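PDB 2XZK: extracellular sialidase/neuraminidase, putative from Aspergillus fumigatus, which probably hydrolyses terminal KDN and related sialic acid residues from glycoconjugates, retaining anomeric configuration, as an exo-acting sialidase of the six-bladed beta-propeller type. Local coordinates for residues R59-D64 against T362-Y367; G227-I232 against A275-V280; I292-A297 against G337-T342. All coordinates share one frame; numbering follows the deposited sequence. Where two conformers were deposited one is given.

In the fold
All three contacts join separate stretches of a six-bladed beta-propeller around the bound sugar FKD. Interaction 1 ties the loop after strand 51-58 to the loop before strand 368-375, so it spans most of the chain and encloses the other two in sequence. Interactions 2 and 3 follow one another inside that span, and their centres are about 9 Å apart. Interaction 2 sets 227-232 beside the start of strand 279-284; interaction 3 packs the next strand of that sheet, 290-294, against strand 334-343 of another blade. The centre of interaction 1 lies about 22 Å from the centres of the other two, yet residues of all three touch FKD, whose pocket thus draws on several blades.

Interaction 1: residues R59-D64 against T362-Y367; sequences RHTNQD and TGKNSY. With FKD (3-deoxy-3-fluoro-D-erythro-alpha-L-manno-non-2-ulopyranosonic acid), chain C; K99 ((2R,3R,4R,5R,6S)-2,3-bis(fluoranyl)-4,5-bis(oxidanyl)-6-[(1R,2R)-1,2,3-tris(oxidanyl)propyl]oxane-2-carboxylic acid), chain D.
Asn62 turns its CG into the position between its own backbone N and carbonyl carbon (chi1 66°), which swings the amide across to the turn at Gly363-Ser366. Lys364 makes the same turn at chi1, then runs extended; the Gln63 and Lys364 side chains meet at an angle, with Gln63 CD 3.6 Å from Lys364 CB. The Asn62 amide does most of the joining. ND2 donates to Gly363 O at 2.9 Å, and ND2 also donates to Ser366 O at 2.9 Å, the latter in the carbonyl plane on a lone pair. From the residue after Gly363, Lys364 O takes a nearly straight bond from Asn62 N (3.0 Å, 170°). Gly363 O also accepts from Ser366 N, the bond that closes the type I turn; this N-H and Asn62 ND2 arrive from opposite faces of the carbonyl plane. The other end of the amide is used too: a water donates to Asn62 OD1 (2.9 Å) and to Thr362 O. A second water links His60 O with Asn365 OD1, which is also bound to His36. Thr61 OG1 accepts from Gln63 N in an ST turn and separately donates to Gln63 OE1 (2.8 Å), which holds the Gln63 amide. At the two ends the segments reach bound sugars. Thr362 CA touches O7 of K99 at 3.5 Å. In the conformer given, Asp64 lies beside the fluorine of FKD and pairs with Arg58; as a second conformer exists, this is less certain. These are propeller loops rather than paired strands. With two N-H donors spent on carbonyls and OD1 taking a water proton, the amide of Asn62 has a defined rotation, and the joint between the loops rests on neutral main-chain acceptors, so it should depend little on ionisation.

Interaction 2: residues G227-I232 against A275-V280; sequences GAEGTI and ACQGSV. With FKD (3-deoxy-3-fluoro-D-erythro-alpha-L-manno-non-2-ulopyranosonic acid), chain C.
Glu229 lays OE1 against Gln277 CB, 3.3 Å away, where two neighbouring blades of the beta-propeller run side by side near FKD. Residues 229-232 and 277-280 run almost the same way, 3° apart, without bonding directly to each other. Glu229 has CG beside its backbone N (chi1 -73°) and is extended from there, which carries CD to 3.4 Å from O8 of FKD; OE1 forms a salt bridge with Arg245. Gln277 places CG anti to the backbone N, and the bend at chi2 (-94°) turns the amide away from the Glu229 carboxylate. The two side chains cross at about a right angle, and the amide binds Ser339 N and Pro187 O instead. Both pack on Tyr338; a glutamate there would fit the Tyr/Glu pair of sialidases. Further along, Thr231 divides its branches: OG1 bonds to Asn243 O and CG2 presses on Gly278 O at 3.2 Å. Val280 answers with one methyl, CG1 being 3.4 Å from Thr231 OG1 and 3.4 Å from Ile232 O. Water fills in where the backbones stand apart. One molecule donates to Glu229 O and accepts from Gly278 N, while another donates to both Ile232 O and Val280 O, each at 2.7 Å.

Interaction 3: residues I292-A297 against G337-T342; sequences IFLNSA and GYSSMT. With FKD (3-deoxy-3-fluoro-D-erythro-alpha-L-manno-non-2-ulopyranosonic acid), chain C.
Next to the packing of Leu294 on Ser339, strand 338-342 carries a covalent link to the sugar: Tyr338 OH is bonded to C2 of FKD at 1.7 Å, long for an ordinary C-O bond. This is consistent with a trapped glycosyl-enzyme intermediate, with the tyrosine as nucleophile as in other retaining sialidases; the 3-fluoro substituent would be expected to slow its turnover. C2 sits at the ring edge, close to the ring plane, and carboxylate oxygen O1B of FKD also lies in that plane. Tyr338 and Ser340 point away from 292-297, while Ser339 and Met341 point toward it, the alternation expected of an extended strand. Arg39 makes a cation-pi contact with the tyrosine ring, and Glu354 binds its backbone N. On the packed side Met341 does most of the work. Its chain is extended as far as SD and then bends (chi3 -70°), which tucks the methyl under strand 292-294. There SD meets Ile292 CG2 at 3.7 Å and CE meets Leu294 CB at 3.8 Å, with the two side chains of Ile292 and Met341 crossing at about a right angle. CE also lies 4.0 Å from Phe293 C, so the methyl reaches the main chain. Here two neighbouring blades of the beta-propeller pack face to face through side chains: strands 292-294 and 338-342 belong to different sheets and run nearly antiparallel (159°), and their short axes come no closer than 8.1 Å, too far for backbone pairing. Nearer the sugar, Leu294 CD2 touches Ser339 CB at 3.6 Å, and Leu294 CG is equally near Ser339 OG, at 3.6 Å. That hydroxyl is hydrogen-bonded to Ser279 OG.

Interaction 1: residues R59-D64 against T362-Y367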
# COMPACT_ATOMS: atom_id res chain seq x y z
N ARG A 59 14.34 -3.26 10.43
CA ARG A 59 15.54 -4.03 10.74
C ARG A 59 15.49 -4.69 12.11
O ARG A 59 15.68 -5.90 12.23
CB ARG A 59 16.78 -3.15 10.63
CG ARG A 59 17.09 -2.73 9.20
CD ARG A 59 18.13 -3.66 8.58
NE ARG A 59 19.42 -3.57 9.28
CZ ARG A 59 20.01 -4.58 9.92
NH1 ARG A 59 19.45 -5.78 9.96
NH2 ARG A 59 21.18 -4.38 10.53
N HIS A 60 15.18 -3.89 13.13
CA HIS A 60 15.42 -4.30 14.52
C HIS A 60 14.18 -4.61 15.35
O HIS A 60 14.24 -5.44 16.25
CB HIS A 60 16.28 -3.24 15.23
CG HIS A 60 17.51 -2.85 14.48
ND1 HIS A 60 18.53 -3.75 14.21
CD2 HIS A 60 17.90 -1.68 13.94
CE1 HIS A 60 19.48 -3.13 13.53
NE2 HIS A 60 19.12 -1.88 13.35
N THR A 61 13.08 -3.92 15.07
CA THR A 61 11.83 -4.07 15.82
C THR A 61 10.70 -3.89 14.82
O THR A 61 10.95 -3.66 13.62
CB THR A 61 11.68 -3.01 16.93
OG1 THR A 61 11.36 -1.74 16.33
CG2 THR A 61 12.97 -2.87 17.76
N ASN A 62 9.45 -3.95 15.28
CA ASN A 62 8.32 -3.66 14.39
C ASN A 62 7.94 -2.17 14.32
O ASN A 62 6.96 -1.82 13.66
CB ASN A 62 7.10 -4.50 14.77
CG ASN A 62 6.54 -4.15 16.16
OD1 ASN A 62 6.59 -3.00 16.60
ND2 ASN A 62 5.96 -5.14 16.82
N GLN A 63 8.70 -1.31 15.00
CA GLN A 63 8.37 0.12 15.10
C GLN A 63 8.51 0.88 13.78
O GLN A 63 9.30 0.50 12.91
CB GLN A 63 9.19 0.78 16.22
CG GLN A 63 8.91 0.16 17.59
CD GLN A 63 10.01 0.41 18.60
OE1 GLN A 63 11.19 0.18 18.32
NE2 GLN A 63 9.63 0.87 19.78
N ASP A 64 7.76 1.98 13.67
CA ASP A 64 7.64 2.83 12.47
C ASP A 64 8.86 3.73 12.25
O ASP A 64 8.98 4.39 11.20
CB ASP A 64 6.43 3.77 12.60
CG ASP A 64 5.12 3.06 12.97
OD1 ASP A 64 5.00 1.82 12.91
OD2 ASP A 64 4.18 3.80 13.31
N THR A 362 1.15 -5.99 21.75
CA THR A 362 1.28 -4.73 21.02
C THR A 362 2.70 -4.16 21.10
O THR A 362 2.96 -3.07 20.58
CB THR A 362 0.31 -3.66 21.56
OG1 THR A 362 0.62 -3.39 22.93
CG2 THR A 362 -1.14 -4.15 21.45
N GLY A 363 3.62 -4.91 21.71
CA GLY A 363 4.99 -4.46 21.92
C GLY A 363 5.90 -4.53 20.72
O GLY A 363 5.60 -5.20 19.73
N LYS A 364 7.04 -3.84 20.81
CA LYS A 364 7.97 -3.69 19.68
C LYS A 364 8.57 -4.99 19.14
O LYS A 364 9.06 -5.02 18.01
CB LYS A 364 9.10 -2.72 20.05
CG LYS A 364 10.10 -3.29 21.05
CD LYS A 364 11.11 -2.26 21.50
CE LYS A 364 12.07 -2.89 22.51
NZ LYS A 364 12.59 -1.85 23.45
N ASN A 365 8.56 -6.06 19.93
CA ASN A 365 9.17 -7.32 19.49
C ASN A 365 8.22 -8.31 18.79
O ASN A 365 8.62 -9.43 18.43
CB ASN A 365 9.92 -8.01 20.65
CG ASN A 365 10.89 -9.09 20.16
OD1 ASN A 365 11.59 -8.92 19.15
ND2 ASN A 365 10.96 -10.20 20.90
N SER A 366 6.99 -7.89 18.56
CA SER A 366 6.04 -8.72 17.83
C SER A 366 6.40 -8.78 16.35
O SER A 366 6.41 -7.76 15.65
CB SER A 366 4.62 -8.23 18.05
OG SER A 366 4.17 -8.63 19.33
N TYR A 367 6.71 -9.98 15.89
CA TYR A 367 7.15 -10.18 14.51
C TYR A 367 6.00 -9.95 13.54
O TYR A 367 4.89 -10.43 13.75
CB TYR A 367 7.75 -11.58 14.32
CG TYR A 367 9.01 -11.79 15.12
CD1 TYR A 367 10.24 -11.36 14.62
CD2 TYR A 367 8.97 -12.40 16.37
CE1 TYR A 367 11.40 -11.54 15.36
CE2 TYR A 367 10.14 -12.59 17.12
CZ TYR A 367 11.35 -12.15 16.61
OH TYR A 367 12.52 -12.32 17.31
C1 FKD C . -0.10 2.01 11.64
F1 FKD C . 2.67 2.22 11.59
C2 FKD C . 0.64 2.92 10.65
C3 FKD C . 2.08 2.43 10.38
C4 FKD C . 2.80 3.47 9.52
O4 FKD C . 4.16 3.09 9.42
C5 FKD C . 2.68 4.89 10.11
O5 FKD C . 3.31 5.84 9.25
C6 FKD C . 1.21 5.27 10.29
O6 FKD C . 0.57 4.26 11.09
C7 FKD C . 0.95 6.62 11.01
O7 FKD C . 1.47 6.57 12.33
C8 FKD C . -0.57 6.91 11.10
O8 FKD C . -1.10 7.03 9.78
C9 FKD C . -0.87 8.20 11.87
O9 FKD C . -0.22 9.30 11.25
O1A FKD C . 0.31 0.85 11.80
O1B FKD C . -1.12 2.47 12.20
O1A K99 D . -5.20 -3.23 16.46
C1 K99 D . -5.48 -4.45 16.53
O1B K99 D . -6.46 -5.01 15.98
C2 K99 D . -4.58 -5.35 17.41
C3 K99 D . -4.39 -6.75 16.82
F1 K99 D . -3.87 -7.57 17.80
C4 K99 D . -3.47 -6.77 15.59
O4 K99 D . -3.28 -8.12 15.16
O6 K99 D . -3.27 -4.78 17.62
C6 K99 D . -2.35 -4.72 16.48
C5 K99 D . -2.12 -6.13 15.92
O5 K99 D . -1.32 -6.05 14.75
C7 K99 D . -1.14 -3.92 16.98
O7 K99 D . -0.43 -4.67 17.96
C8 K99 D . -1.64 -2.60 17.60
O8 K99 D . -2.52 -1.94 16.68
C9 K99 D . -0.51 -1.65 18.03
O9 K99 D . 0.36 -1.37 16.93
F2 K99 D . -5.18 -5.47 18.61
O HOH W 1 12.75 -6.18 18.57
O HOH W 2 4.90 -1.79 18.59

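Interaction 2: residues G227-I232 against A275-V280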
# COMPACT_ATOMS: atom_id res chain seq x y z
N GLY A 227 -7.24 12.79 4.75
CA GLY A 227 -6.47 12.14 5.78
C GLY A 227 -4.98 12.14 5.51
O GLY A 227 -4.50 12.65 4.49
N ALA A 228 -4.24 11.57 6.44
CA ALA A 228 -2.80 11.41 6.30
C ALA A 228 -2.49 10.23 5.38
O ALA A 228 -1.56 10.31 4.58
CB ALA A 228 -2.14 11.24 7.65
N GLU A 229 -3.27 9.16 5.49
CA GLU A 229 -3.07 7.95 4.69
C GLU A 229 -4.24 7.76 3.76
O GLU A 229 -5.32 7.28 4.17
CB GLU A 229 -2.86 6.71 5.56
CG GLU A 229 -1.50 6.66 6.24
CD GLU A 229 -1.21 5.33 6.89
OE1 GLU A 229 -2.17 4.58 7.19
OE2 GLU A 229 -0.00 5.02 7.06
N GLY A 230 -4.03 8.17 2.52
CA GLY A 230 -5.08 8.21 1.52
C GLY A 230 -5.00 7.08 0.52
O GLY A 230 -3.93 6.50 0.30
N THR A 231 -6.15 6.75 -0.06
CA THR A 231 -6.22 5.91 -1.26
C THR A 231 -6.97 6.66 -2.35
O THR A 231 -7.80 7.52 -2.05
CB THR A 231 -6.88 4.52 -1.01
OG1 THR A 231 -8.31 4.65 -1.00
CG2 THR A 231 -6.39 3.88 0.30
N ILE A 232 -6.69 6.32 -3.60
CA ILE A 232 -7.30 6.98 -4.75
C ILE A 232 -7.73 5.93 -5.77
O ILE A 232 -7.02 4.94 -6.00
CB ILE A 232 -6.33 8.02 -5.42
CG1 ILE A 232 -7.07 8.91 -6.43
CG2 ILE A 232 -5.15 7.34 -6.08
CD1 ILE A 232 -7.76 10.14 -5.82
N ALA A 275 -9.22 2.82 12.26
CA ALA A 275 -8.08 3.72 12.07
C ALA A 275 -6.86 2.92 11.62
O ALA A 275 -5.90 2.71 12.38
CB ALA A 275 -7.79 4.53 13.33
N CYS A 276 -6.92 2.46 10.37
CA CYS A 276 -5.85 1.67 9.78
C CYS A 276 -5.86 1.99 8.29
O CYS A 276 -6.85 2.48 7.76
CB CYS A 276 -6.10 0.18 10.02
SG CYS A 276 -4.79 -0.94 9.49
N GLN A 277 -4.74 1.75 7.61
CA GLN A 277 -4.68 1.92 6.16
C GLN A 277 -5.60 0.90 5.45
O GLN A 277 -5.92 -0.18 6.00
CB GLN A 277 -3.20 1.82 5.71
CG GLN A 277 -2.93 1.93 4.20
CD GLN A 277 -2.86 0.59 3.50
OE1 GLN A 277 -3.39 -0.41 3.99
NE2 GLN A 277 -2.20 0.56 2.33
N GLY A 278 -6.03 1.28 4.25
CA GLY A 278 -6.80 0.39 3.38
C GLY A 278 -6.27 0.49 1.97
O GLY A 278 -5.29 1.20 1.70
N SER A 279 -6.91 -0.25 1.07
CA SER A 279 -6.55 -0.25 -0.33
C SER A 279 -7.80 -0.30 -1.21
O SER A 279 -8.82 -0.87 -0.81
CB SER A 279 -5.54 -1.38 -0.63
OG SER A 279 -6.05 -2.66 -0.29
N VAL A 280 -7.69 0.28 -2.39
CA VAL A 280 -8.78 0.36 -3.36
C VAL A 280 -8.19 0.08 -4.75
O VAL A 280 -7.02 0.35 -5.00
CB VAL A 280 -9.47 1.75 -3.30
CG1 VAL A 280 -8.55 2.86 -3.85
CG2 VAL A 280 -10.85 1.75 -3.98
C1 FKD C . -0.10 2.01 11.64
F1 FKD C . 2.67 2.22 11.59
C2 FKD C . 0.64 2.92 10.65
C3 FKD C . 2.08 2.43 10.38
C4 FKD C . 2.80 3.47 9.52
O4 FKD C . 4.16 3.09 9.42
C5 FKD C . 2.68 4.89 10.11
O5 FKD C . 3.31 5.84 9.25
C6 FKD C . 1.21 5.27 10.29
O6 FKD C . 0.57 4.26 11.09
C7 FKD C . 0.95 6.62 11.01
O7 FKD C . 1.47 6.57 12.33
C8 FKD C . -0.57 6.91 11.10
O8 FKD C . -1.10 7.03 9.78
C9 FKD C . -0.87 8.20 11.87
O9 FKD C . -0.22 9.30 11.25
O1A FKD C . 0.31 0.85 11.80
O1B FKD C . -1.12 2.47 12.20
O HOH W 3 -5.53 4.40 3.73
O HOH W 4 -6.21 2.40 -6.63

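Interaction 3: residues I292-A297 against G337-T342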
# COMPACT_ATOMS: atom_id res chain seq x y z
N ILE A 292 -12.86 -2.44 -6.40
CA ILE A 292 -12.56 -3.32 -5.27
C ILE A 292 -12.02 -2.51 -4.09
O ILE A 292 -11.26 -1.56 -4.29
CB ILE A 292 -11.49 -4.41 -5.65
CG1 ILE A 292 -11.72 -4.97 -7.07
CG2 ILE A 292 -11.42 -5.52 -4.60
CD1 ILE A 292 -13.07 -5.68 -7.28
N PHE A 293 -12.41 -2.90 -2.88
CA PHE A 293 -11.94 -2.26 -1.65
C PHE A 293 -11.54 -3.32 -0.63
O PHE A 293 -12.18 -4.37 -0.53
CB PHE A 293 -13.03 -1.36 -1.04
CG PHE A 293 -12.58 -0.62 0.19
CD1 PHE A 293 -11.71 0.46 0.09
CD2 PHE A 293 -13.01 -1.03 1.46
CE1 PHE A 293 -11.27 1.14 1.23
CE2 PHE A 293 -12.57 -0.35 2.59
CZ PHE A 293 -11.70 0.73 2.47
N LEU A 294 -10.46 -3.05 0.10
CA LEU A 294 -9.95 -3.95 1.12
C LEU A 294 -9.53 -3.16 2.34
O LEU A 294 -8.75 -2.22 2.23
CB LEU A 294 -8.74 -4.72 0.58
CG LEU A 294 -7.98 -5.68 1.48
CD1 LEU A 294 -8.87 -6.77 2.07
CD2 LEU A 294 -6.86 -6.32 0.66
N ASN A 295 -10.02 -3.56 3.51
CA ASN A 295 -9.59 -2.97 4.77
C ASN A 295 -9.98 -3.94 5.89
O ASN A 295 -10.50 -5.03 5.60
CB ASN A 295 -10.17 -1.55 4.98
CG ASN A 295 -11.55 -1.55 5.65
OD1 ASN A 295 -12.39 -2.40 5.37
ND2 ASN A 295 -11.76 -0.58 6.55
N SER A 296 -9.70 -3.58 7.13
CA SER A 296 -10.28 -4.32 8.26
C SER A 296 -11.67 -3.77 8.57
O SER A 296 -11.82 -2.61 8.99
CB SER A 296 -9.40 -4.28 9.50
OG SER A 296 -9.99 -5.10 10.49
N ALA A 297 -12.68 -4.60 8.33
CA ALA A 297 -14.09 -4.16 8.37
C ALA A 297 -14.63 -4.17 9.80
O ALA A 297 -15.54 -4.93 10.16
CB ALA A 297 -14.95 -5.01 7.44
N GLY A 337 -4.21 -5.83 8.96
CA GLY A 337 -3.54 -4.54 9.02
C GLY A 337 -3.55 -3.88 7.65
O GLY A 337 -4.54 -3.97 6.91
N TYR A 338 -2.43 -3.24 7.32
CA TYR A 338 -2.28 -2.55 6.03
C TYR A 338 -2.34 -3.55 4.87
O TYR A 338 -2.00 -4.73 5.03
CB TYR A 338 -0.93 -1.81 5.98
CG TYR A 338 -0.79 -0.57 6.84
CD1 TYR A 338 -1.36 -0.50 8.13
CD2 TYR A 338 -0.03 0.50 6.40
CE1 TYR A 338 -1.21 0.65 8.92
CE2 TYR A 338 0.13 1.62 7.18
CZ TYR A 338 -0.46 1.70 8.43
OH TYR A 338 -0.27 2.85 9.16
N SER A 339 -2.78 -3.08 3.70
CA SER A 339 -2.92 -3.95 2.54
C SER A 339 -2.66 -3.20 1.25
O SER A 339 -2.65 -1.96 1.21
CB SER A 339 -4.31 -4.56 2.51
OG SER A 339 -5.26 -3.52 2.35
N SER A 340 -2.51 -3.96 0.17
CA SER A 340 -2.35 -3.37 -1.15
C SER A 340 -2.88 -4.35 -2.18
O SER A 340 -2.75 -5.56 -2.00
CB SER A 340 -0.88 -3.04 -1.45
OG SER A 340 -0.76 -2.42 -2.72
N MET A 341 -3.49 -3.85 -3.25
CA MET A 341 -4.05 -4.72 -4.28
C MET A 341 -3.65 -4.29 -5.67
O MET A 341 -3.47 -3.10 -5.96
CB MET A 341 -5.58 -4.72 -4.20
CG MET A 341 -6.21 -5.35 -2.97
SD MET A 341 -8.02 -5.35 -3.14
CE MET A 341 -8.38 -3.59 -2.99
N THR A 342 -3.55 -5.29 -6.53
CA THR A 342 -3.37 -5.09 -7.96
C THR A 342 -4.19 -6.13 -8.73
O THR A 342 -4.68 -7.09 -8.14
CB THR A 342 -1.87 -5.19 -8.34
OG1 THR A 342 -1.69 -4.74 -9.69
CG2 THR A 342 -1.36 -6.63 -8.21
C1 FKD C . -0.10 2.01 11.64
F1 FKD C . 2.67 2.22 11.59
C2 FKD C . 0.64 2.92 10.65
C3 FKD C . 2.08 2.43 10.38
C4 FKD C . 2.80 3.47 9.52
O4 FKD C . 4.16 3.09 9.42
C5 FKD C . 2.68 4.89 10.11
O5 FKD C . 3.31 5.84 9.25
C6 FKD C . 1.21 5.27 10.29
O6 FKD C . 0.57 4.26 11.09
C7 FKD C . 0.95 6.62 11.01
O7 FKD C . 1.47 6.57 12.33
C8 FKD C . -0.57 6.91 11.10
O8 FKD C . -1.10 7.03 9.78
C9 FKD C . -0.87 8.20 11.87
O9 FKD C . -0.22 9.30 11.25
O1A FKD C . 0.31 0.85 11.80
O1B FKD C . -1.12 2.47 12.20